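Local coordinates for protein putative nitroreductase (Thermotoga maritima, PDB 1VKW) that is a putative nitroreductase that probably acts as an oxidoreductase, though its substrate is not established, at residues 61-66 / 112-117. Sequence-based numbering, arbitrary orientation.
Sequences SFPSYI and IIVFGY
S64 O is met by two groups of the strand 112-116. F115 N donates to S64 O at 2.8 Å, and V114 CA makes a weaker CA-H...O contact with S64 O at 3.2 Å. Further along, I66 and I113 exchange backbone bonds, with I66 N to I113 O and I113 N to I66 O both 2.9 Å. The strands are antiparallel. Beside P63, which follows a cis peptide bond, a water bridges S64 N, from which it accepts, and F115 O, to which it donates.

S64, I66, I113 and F115 share one face of the sheet. I66, I113 and F115 pack there on helix 74-93, and S64 meets M33. The F115 ring turns back over the partner strand, its CG set between backbone N and carbonyl carbon (chi1 66°). S64 CB lies over its face, 4.0 Å from the centroid, and I66 CG1 touches F115 CE1.

On the other face, I112 CD1 sits over the Y65 ring, 4.3 Å from the centroid. V114 CG1 touches P63 CG and Y65 CB. An alanine in place of Y65 would probably leave I112 CD1 without its CH-pi partner. Thus backbone bonds join two inner strands of the four-stranded sheet, while apolar and CH-pi contacts pack both faces.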
ATOM      1  N   SER A  61      -6.382 -16.235  14.842  1.00 40.84           N
ATOM      2  CA  SER A  61      -7.635 -16.311  14.106  1.00 39.43           C
ATOM      3  C   SER A  61      -7.317 -16.663  12.653  1.00 37.07           C
ATOM      4  O   SER A  61      -6.223 -16.336  12.162  1.00 36.00           O
ATOM      5  CB  SER A  61      -8.365 -14.967  14.173  1.00 39.13           C
ATOM      6  OG  SER A  61      -7.630 -13.951  13.510  1.00 40.49           O
ATOM      7  N   PHE A  62      -8.235 -17.386  11.998  1.00 36.36           N
ATOM      8  CA  PHE A  62      -8.160 -17.593  10.554  1.00 34.47           C
ATOM      9  C   PHE A  62      -9.299 -16.811   9.882  1.00 32.95           C
ATOM     10  O   PHE A  62     -10.470 -17.058  10.167  1.00 32.70           O
ATOM     11  CB  PHE A  62      -8.240 -19.078  10.194  1.00 34.74           C
ATOM     12  CG  PHE A  62      -8.288 -19.333   8.711  1.00 34.39           C
ATOM     13  CD1 PHE A  62      -7.215 -18.991   7.904  1.00 36.27           C
ATOM     14  CD2 PHE A  62      -9.413 -19.899   8.121  1.00 35.88           C
ATOM     15  CE1 PHE A  62      -7.255 -19.204   6.532  1.00 36.44           C
ATOM     16  CE2 PHE A  62      -9.458 -20.124   6.750  1.00 36.22           C
ATOM     17  CZ  PHE A  62      -8.375 -19.773   5.954  1.00 36.45           C
ATOM     18  N   PRO A  63      -8.981 -15.870   8.994  1.00 32.84           N
ATOM     19  CA  PRO A  63      -7.615 -15.579   8.572  1.00 31.82           C
ATOM     20  C   PRO A  63      -6.847 -14.762   9.627  1.00 31.19           C
ATOM     21  O   PRO A  63      -7.520 -14.193  10.574  1.00 31.40           O
ATOM     22  CB  PRO A  63      -7.822 -14.774   7.276  1.00 32.13           C
ATOM     23  CG  PRO A  63      -9.111 -14.070   7.486  1.00 32.40           C
ATOM     24  CD  PRO A  63      -9.957 -14.978   8.345  1.00 32.87           C
ATOM     25  N   SER A  64      -5.500 -14.704   9.393  1.00 30.41           N
ATOM     26  CA  SER A  64      -4.648 -13.775  10.133  1.00 29.69           C
ATOM     27  C   SER A  64      -4.916 -12.367   9.638  1.00 28.92           C
ATOM     28  O   SER A  64      -5.158 -12.155   8.435  1.00 27.55           O
ATOM     29  CB  SER A  64      -3.162 -14.084   9.917  1.00 29.12           C
ATOM     30  OG  SER A  64      -2.821 -15.375  10.369  1.00 32.02           O
ATOM     31  N   TYR A  65      -4.843 -11.396  10.545  1.00 29.28           N
ATOM     32  CA  TYR A  65      -5.009  -9.996  10.153  1.00 27.74           C
ATOM     33  C   TYR A  65      -4.209  -9.002  10.991  1.00 27.98           C
ATOM     34  O   TYR A  65      -3.908  -9.242  12.168  1.00 28.45           O
ATOM     35  CB  TYR A  65      -6.490  -9.603  10.138  1.00 27.37           C
ATOM     36  CG  TYR A  65      -7.172  -9.616  11.486  1.00 27.39           C
ATOM     37  CD1 TYR A  65      -7.086  -8.522  12.343  1.00 28.33           C
ATOM     38  CD2 TYR A  65      -7.936 -10.709  11.892  1.00 29.96           C
ATOM     39  CE1 TYR A  65      -7.723  -8.520  13.578  1.00 26.08           C
ATOM     40  CE2 TYR A  65      -8.578 -10.719  13.130  1.00 29.44           C
ATOM     41  CZ  TYR A  65      -8.467  -9.617  13.966  1.00 29.00           C
ATOM     42  OH  TYR A  65      -9.094  -9.611  15.193  1.00 30.29           O
ATOM     43  N   ILE A  66      -3.885  -7.885  10.345  1.00 27.45           N
ATOM     44  CA  ILE A  66      -3.150  -6.780  10.941  1.00 28.38           C
ATOM     45  C   ILE A  66      -4.098  -5.598  11.032  1.00 27.66           C
ATOM     46  O   ILE A  66      -4.988  -5.442  10.191  1.00 27.48           O
ATOM     47  CB  ILE A  66      -1.919  -6.436  10.071  1.00 27.93           C
ATOM     48  CG1 ILE A  66      -0.843  -7.506  10.230  1.00 30.72           C
ATOM     49  CG2 ILE A  66      -1.331  -5.071  10.435  1.00 34.60           C
ATOM     50  CD1 ILE A  66       0.274  -7.406   9.215  1.00 29.96           C
ATOM     51  N   ILE A 112      -9.301  -3.849   8.714  1.00 33.71           N
ATOM     52  CA  ILE A 112      -8.252  -4.829   8.959  1.00 34.24           C
ATOM     53  C   ILE A 112      -7.612  -5.185   7.621  1.00 34.20           C
ATOM     54  O   ILE A 112      -8.183  -4.943   6.555  1.00 35.49           O
ATOM     55  CB  ILE A 112      -8.772  -6.086   9.707  1.00 33.82           C
ATOM     56  CG1 ILE A 112      -9.767  -6.881   8.858  1.00 34.59           C
ATOM     57  CG2 ILE A 112      -9.401  -5.689  11.033  1.00 34.68           C
ATOM     58  CD1 ILE A 112     -10.169  -8.217   9.448  1.00 33.65           C
ATOM     59  N   ILE A 113      -6.404  -5.722   7.688  1.00 32.39           N
ATOM     60  CA  ILE A 113      -5.742  -6.274   6.526  1.00 32.07           C
ATOM     61  C   ILE A 113      -5.559  -7.759   6.808  1.00 29.59           C
ATOM     62  O   ILE A 113      -4.702  -8.142   7.599  1.00 28.81           O
ATOM     63  CB  ILE A 113      -4.386  -5.586   6.303  1.00 31.24           C
ATOM     64  CG1 ILE A 113      -4.568  -4.073   6.160  1.00 33.16           C
ATOM     65  CG2 ILE A 113      -3.699  -6.160   5.071  1.00 34.27           C
ATOM     66  CD1 ILE A 113      -3.272  -3.292   6.323  1.00 34.41           C
ATOM     67  N   VAL A 114      -6.392  -8.593   6.199  1.00 29.20           N
ATOM     68  CA  VAL A 114      -6.233 -10.033   6.350  1.00 29.44           C
ATOM     69  C   VAL A 114      -5.132 -10.485   5.403  1.00 29.22           C
ATOM     70  O   VAL A 114      -4.890  -9.844   4.383  1.00 28.70           O
ATOM     71  CB  VAL A 114      -7.549 -10.823   6.098  1.00 30.66           C
ATOM     72  CG1 VAL A 114      -8.612 -10.445   7.138  1.00 32.22           C
ATOM     73  CG2 VAL A 114      -8.084 -10.612   4.681  1.00 33.72           C
ATOM     74  N   PHE A 115      -4.448 -11.569   5.744  1.00 29.25           N
ATOM     75  CA  PHE A 115      -3.395 -12.083   4.875  1.00 29.50           C
ATOM     76  C   PHE A 115      -3.139 -13.575   5.068  1.00 29.18           C
ATOM     77  O   PHE A 115      -3.550 -14.161   6.064  1.00 28.41           O
ATOM     78  CB  PHE A 115      -2.099 -11.290   5.072  1.00 29.48           C
ATOM     79  CG  PHE A 115      -1.482 -11.450   6.439  1.00 32.13           C
ATOM     80  CD1 PHE A 115      -2.042 -10.822   7.548  1.00 32.04           C
ATOM     81  CD2 PHE A 115      -0.330 -12.213   6.612  1.00 32.56           C
ATOM     82  CE1 PHE A 115      -1.471 -10.956   8.804  1.00 32.15           C
ATOM     83  CE2 PHE A 115       0.249 -12.345   7.865  1.00 34.36           C
ATOM     84  CZ  PHE A 115      -0.325 -11.719   8.966  1.00 34.96           C
ATOM     85  N   GLY A 116      -2.458 -14.168   4.091  1.00 29.06           N
ATOM     86  CA  GLY A 116      -2.156 -15.597   4.087  1.00 30.21           C
ATOM     87  C   GLY A 116      -1.784 -16.047   2.691  1.00 31.08           C
ATOM     88  O   GLY A 116      -1.651 -15.229   1.790  1.00 28.96           O
ATOM     89  N   TYR A 117      -1.616 -17.354   2.513  1.00 32.33           N
ATOM     90  CA  TYR A 117      -1.215 -17.903   1.224  1.00 33.38           C
ATOM     91  C   TYR A 117      -2.418 -18.075   0.302  1.00 34.08           C
ATOM     92  O   TYR A 117      -3.406 -18.702   0.687  1.00 34.67           O
ATOM     93  CB  TYR A 117      -0.493 -19.238   1.422  1.00 35.41           C
ATOM     94  CG  TYR A 117       0.826 -19.066   2.128  1.00 36.68           C
ATOM     95  CD1 TYR A 117       1.854 -18.332   1.535  1.00 38.37           C
ATOM     96  CD2 TYR A 117       1.044 -19.604   3.394  1.00 34.23           C
ATOM     97  CE1 TYR A 117       3.068 -18.154   2.170  1.00 39.76           C
ATOM     98  CE2 TYR A 117       2.263 -19.434   4.042  1.00 38.18           C
ATOM     99  CZ  TYR A 117       3.269 -18.704   3.423  1.00 38.93           C
ATOM    100  OH  TYR A 117       4.480 -18.518   4.045  1.00 39.55           O
TER
HETATM  101  O   HOH W   1      -4.490 -16.537   7.046  1.00 46.53           O